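Local coordinates for uncharacterized aldehyde dehydrogenase AldY (PDB 4DNG), which probably oxidises aldehydes to carboxylates with NAD+ as the electron acceptor and may help protect the cell against stress from ethanol and related compounds, at residues S101-E104 / L105-I109; A274-F277 / G278-H282. One frame throughout, in Å; residues are numbered along the deposited sequence.

Interaction 1 of 2, residues S101-E104 / L105-I109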
loop_
_atom_site.group_PDB
_atom_site.type_symbol
_atom_site.label_atom_id
_atom_site.label_comp_id
_atom_site.label_asym_id
_atom_site.label_seq_id
_atom_site.Cartn_x
_atom_site.Cartn_y
_atom_site.Cartn_z
ATOM N N SER A 101 -8.100 -30.279 -8.155
ATOM C CA SER A 101 -9.098 -29.922 -7.155
ATOM C C SER A 101 -8.705 -30.370 -5.755
ATOM O O SER A 101 -8.966 -29.658 -4.775
ATOM C CB SER A 101 -10.450 -30.508 -7.525
ATOM O OG SER A 101 -10.887 -30.007 -8.776
ATOM N N THR A 102 -8.077 -31.542 -5.669
ATOM C CA THR A 102 -7.633 -32.066 -4.389
ATOM C C THR A 102 -6.575 -31.154 -3.801
ATOM O O THR A 102 -6.602 -30.837 -2.606
ATOM C CB THR A 102 -7.093 -33.484 -4.539
ATOM O OG1 THR A 102 -8.144 -34.320 -5.035
ATOM C CG2 THR A 102 -6.584 -34.031 -3.181
ATOM N N ILE A 103 -5.664 -30.706 -4.660
ATOM C CA ILE A 103 -4.571 -29.823 -4.254
ATOM C C ILE A 103 -5.157 -28.506 -3.747
ATOM O O ILE A 103 -4.739 -27.977 -2.705
ATOM C CB ILE A 103 -3.573 -29.621 -5.413
ATOM C CG1 ILE A 103 -2.699 -30.875 -5.567
ATOM C CG2 ILE A 103 -2.695 -28.408 -5.173
ATOM C CD1 ILE A 103 -1.905 -30.944 -6.857
ATOM N N GLU A 104 -6.163 -28.010 -4.464
ATOM C CA GLU A 104 -6.820 -26.772 -4.094
ATOM C C GLU A 104 -7.537 -26.873 -2.737
ATOM O O GLU A 104 -7.400 -25.961 -1.887
ATOM C CB GLU A 104 -7.778 -26.309 -5.184
ATOM C CG GLU A 104 -8.217 -24.874 -4.955
ATOM C CD GLU A 104 -9.000 -24.263 -6.105
ATOM O OE1 GLU A 104 -8.859 -24.718 -7.272
ATOM O OE2 GLU A 104 -9.753 -23.297 -5.822
ATOM N N LEU A 105 -8.284 -27.964 -2.524
ATOM C CA LEU A 105 -8.943 -28.155 -1.240
ATOM C C LEU A 105 -7.916 -28.281 -0.131
ATOM O O LEU A 105 -8.078 -27.686 0.940
ATOM C CB LEU A 105 -9.885 -29.359 -1.219
ATOM C CG LEU A 105 -10.720 -29.560 0.070
ATOM C CD1 LEU A 105 -11.415 -28.291 0.531
ATOM C CD2 LEU A 105 -11.749 -30.627 -0.157
ATOM N N GLU A 106 -6.860 -29.048 -0.387
ATOM C CA GLU A 106 -5.756 -29.139 0.572
ATOM C C GLU A 106 -5.132 -27.782 0.910
ATOM O O GLU A 106 -5.001 -27.438 2.089
ATOM C CB GLU A 106 -4.722 -30.181 0.152
ATOM C CG GLU A 106 -5.121 -31.567 0.653
ATOM C CD GLU A 106 -4.501 -32.707 -0.126
ATOM O OE1 GLU A 106 -3.537 -32.476 -0.885
ATOM O OE2 GLU A 106 -4.984 -33.848 0.025
ATOM N N GLN A 107 -4.795 -26.991 -0.103
ATOM C CA GLN A 107 -4.203 -25.666 0.145
ATOM C C GLN A 107 -5.092 -24.733 0.949
ATOM O O GLN A 107 -4.604 -24.020 1.817
ATOM C CB GLN A 107 -3.811 -25.016 -1.155
ATOM C CG GLN A 107 -2.519 -25.560 -1.734
ATOM C CD GLN A 107 -2.182 -24.908 -3.066
ATOM O OE1 GLN A 107 -1.107 -25.126 -3.620
ATOM N NE2 GLN A 107 -3.108 -24.098 -3.589
ATOM N N THR A 108 -6.391 -24.753 0.653
ATOM C CA THR A 108 -7.444 -24.039 1.401
ATOM C C THR A 108 -7.455 -24.397 2.904
ATOM O O THR A 108 -7.530 -23.519 3.762
ATOM C CB THR A 108 -8.814 -24.323 0.739
ATOM O OG1 THR A 108 -8.757 -23.922 -0.639
ATOM C CG2 THR A 108 -9.980 -23.575 1.420
ATOM N N ILE A 109 -7.355 -25.687 3.204
ATOM C CA ILE A 109 -7.189 -26.186 4.557
ATOM C C ILE A 109 -5.873 -25.702 5.183
ATOM O O ILE A 109 -5.847 -25.226 6.334
ATOM C CB ILE A 109 -7.254 -27.723 4.542
ATOM C CG1 ILE A 109 -8.702 -28.168 4.288
ATOM C CG2 ILE A 109 -6.662 -28.326 5.813
ATOM C CD1 ILE A 109 -8.835 -29.548 3.675
#
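The backbone oxygen of E104 is gripped twice by T108, one turn further along the helix: N of T108 lies 3.0 Å from E104 O, and OG1 of T108 comes in at 2.7 Å from that same E104 O. The two donors arrive from opposite faces of the carbonyl plane. OG1 of T108 can do this because it stands beside its own backbone N (chi1 -57°), which turns the hydroxyl back down the helix. A valine here would keep the shape but lack the hydroxyl, and E104 O would probably keep the bond from the backbone N but lose the second grip. The side chain of E104 takes another course. It runs extended away from the turn until OE2 accepts hydrogen bonds from the amides of M157 and N158, at the start of helix 156-169; a long acidic residue suits this place, since the carboxylate meets the N-H-rich end of a helix.

The backbone bonds, T108 N to E104 O among them, are the regular i to i+4 bonds of an alpha-helix, here the first half of helix 98-118. L105 gives its N to S101 O at 2.9 Å, while its CB rests 3.7 Å from S101 O. Its branched end leads off and packs on I87 of helix 83-94, as suits a buried leucine. I103 bonds likewise, its O receiving N of Q107 at 2.8 Å. Their side chains lie alongside, pointing the same way, with CG2 of I103 set 4.0 Å from OE1 of Q107; the branched aliphatic chain of I103 suits both this neighbour and F277, on which its far end packs. T102 and E106 repeat that alignment, the methyl CG2 of T102 resting 3.6 Å from OE2 of E106, whose charge is met by R83 in a salt bridge.

Interaction 2 of 2, residues A274-F277 / G278-H282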
loop_
_atom_site.group_PDB
_atom_site.type_symbol
_atom_site.label_atom_id
_atom_site.label_comp_id
_atom_site.label_asym_id
_atom_site.label_seq_id
_atom_site.Cartn_x
_atom_site.Cartn_y
_atom_site.Cartn_z
ATOM N N ALA A 274 9.110 -31.283 -13.190
ATOM C CA ALA A 274 8.591 -30.123 -12.475
ATOM C C ALA A 274 7.845 -29.144 -13.395
ATOM O O ALA A 274 6.921 -28.474 -12.946
ATOM C CB ALA A 274 9.705 -29.418 -11.719
ATOM N N ALA A 275 8.234 -29.072 -14.672
ATOM C CA ALA A 275 7.520 -28.245 -15.657
ATOM C C ALA A 275 6.166 -28.836 -16.074
ATOM O O ALA A 275 5.247 -28.100 -16.424
ATOM C CB ALA A 275 8.382 -27.990 -16.880
ATOM N N ILE A 276 6.046 -30.161 -16.056
ATOM C CA ILE A 276 4.762 -30.808 -16.342
ATOM C C ILE A 276 3.746 -30.596 -15.209
ATOM O O ILE A 276 2.616 -30.181 -15.470
ATOM C CB ILE A 276 4.935 -32.308 -16.679
ATOM C CG1 ILE A 276 5.023 -32.498 -18.191
ATOM C CG2 ILE A 276 3.761 -33.135 -16.170
ATOM C CD1 ILE A 276 6.417 -32.387 -18.736
ATOM N N PHE A 277 4.159 -30.882 -13.968
ATOM C CA PHE A 277 3.319 -30.724 -12.778
ATOM C C PHE A 277 2.784 -29.297 -12.698
ATOM O O PHE A 277 1.583 -29.100 -12.580
ATOM C CB PHE A 277 4.099 -31.101 -11.494
ATOM C CG PHE A 277 3.254 -31.132 -10.228
ATOM C CD1 PHE A 277 2.543 -32.284 -9.865
ATOM C CD2 PHE A 277 3.186 -30.020 -9.382
ATOM C CE1 PHE A 277 1.773 -32.321 -8.703
ATOM C CE2 PHE A 277 2.418 -30.055 -8.222
ATOM C CZ PHE A 277 1.712 -31.205 -7.881
ATOM N N GLY A 278 3.683 -28.318 -12.795
ATOM C CA GLY A 278 3.335 -26.899 -12.776
ATOM C C GLY A 278 2.403 -26.478 -13.898
ATOM O O GLY A 278 1.367 -25.855 -13.648
ATOM N N LYS A 279 2.751 -26.823 -15.133
ATOM C CA LYS A 279 1.961 -26.380 -16.291
ATOM C C LYS A 279 0.644 -27.135 -16.552
ATOM O O LYS A 279 -0.316 -26.540 -17.027
ATOM C CB LYS A 279 2.829 -26.346 -17.555
ATOM C CG LYS A 279 2.136 -25.816 -18.801
ATOM C CD LYS A 279 1.658 -24.383 -18.634
ATOM C CE LYS A 279 0.630 -24.041 -19.698
ATOM N NZ LYS A 279 0.273 -22.595 -19.745
ATOM N N PHE A 280 0.594 -28.428 -16.248
ATOM C CA PHE A 280 -0.545 -29.259 -16.636
ATOM C C PHE A 280 -1.343 -29.886 -15.500
ATOM O O PHE A 280 -2.576 -29.891 -15.558
ATOM C CB PHE A 280 -0.118 -30.328 -17.641
ATOM C CG PHE A 280 0.376 -29.760 -18.946
ATOM C CD1 PHE A 280 -0.493 -29.089 -19.795
ATOM C CD2 PHE A 280 1.714 -29.887 -19.318
ATOM C CE1 PHE A 280 -0.045 -28.559 -20.988
ATOM C CE2 PHE A 280 2.172 -29.353 -20.512
ATOM C CZ PHE A 280 1.289 -28.692 -21.354
ATOM N N ILE A 281 -0.654 -30.422 -14.490
ATOM C CA ILE A 281 -1.323 -31.092 -13.360
ATOM C C ILE A 281 -1.807 -30.107 -12.273
ATOM O O ILE A 281 -2.989 -30.109 -11.922
ATOM C CB ILE A 281 -0.449 -32.218 -12.758
ATOM C CG1 ILE A 281 -0.571 -33.521 -13.574
ATOM C CG2 ILE A 281 -0.841 -32.507 -11.318
ATOM C CD1 ILE A 281 0.530 -33.761 -14.586
ATOM N N HIS A 282 -0.892 -29.277 -11.752
ATOM C CA HIS A 282 -1.194 -28.231 -10.757
ATOM C C HIS A 282 -2.093 -27.196 -11.372
ATOM O O HIS A 282 -3.002 -26.696 -10.709
ATOM C CB HIS A 282 0.104 -27.597 -10.238
ATOM C CG HIS A 282 -0.074 -26.631 -9.076
ATOM N ND1 HIS A 282 -0.693 -25.436 -9.206
ATOM C CD2 HIS A 282 0.369 -26.700 -7.753
ATOM C CE1 HIS A 282 -0.676 -24.789 -8.021
ATOM N NE2 HIS A 282 -0.025 -25.562 -7.134
#
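F277 O and N of H282 form a short, straight hydrogen bond of 2.6 Å, with an N-H...O angle of 165°. It spans five residues rather than four. One step back, I276 O takes N of F280 at 2.8 Å and, weakly, N of I281 at 3.4 Å, being shared between an ordinary helical donor and one a residue further on. Earlier still the pattern is that of a plain alpha-helix: N of G278 and N of K279 bond to A274 O and A275 O, each donor standing above the plane of its carbonyl.

The helix therefore widens into a pi-type turn near its end. Helix 268-281 connects the parallel, paired strands 258-262 and 290-296 in a beta-alpha-beta crossover, and the chain beyond it runs on to C287, the predicted catalytic cysteine, which lies in a part of the chain not modelled.

The ammonium group of K279 is buried and bonds to the backbone oxygens of I386 and A384. In K279, CG anti to the backbone N and a bend at chi2 (61°) carry the aliphatic part over the neighbouring F280 ring, where CG sits 3.8 Å above the ring centre of F280; a lysine thus offers a methylene group to an aromatic face and a charge to carbonyls. The F280 ring itself packs on F307 and V311 of helix 297-313.

On another side of the turn, F277 and I281 cross at about a right angle, and the methyl CG2 of I281 touches both CD1 and CE1 of the F277 ring at 3.7 Å. The F277 ring also reaches the imidazole of H282, its CE2 lying in the imidazole plane at the edge, 4.0 Å from CD2 of H282. Branching serves I281 twice, since its CD1 meets CG2 of I276 at 3.7 Å.

Overall arrangement
Interaction 1 comes first along the chain, in the first half of helix 98-118, and interaction 2 follows much later, near the end of helix 268-281; their centres lie 16 Å apart. The two helices nevertheless touch. CD1 of I103 packs 3.8 Å from CZ of F277, and OE1 of Q107 is in packing contact with NE2 of H282 at 3.7 Å. They come from different parts of the aldehyde dehydrogenase fold: helix 268-281 lies on the sheet with strands 258-262 and 290-296, whereas helix 98-118 packs against helices 65-81, 83-94 and 156-169. They meet beside the probable active site, the side chains of Q107 and H282 each about 10 Å from that of E253, a predicted active-site residue.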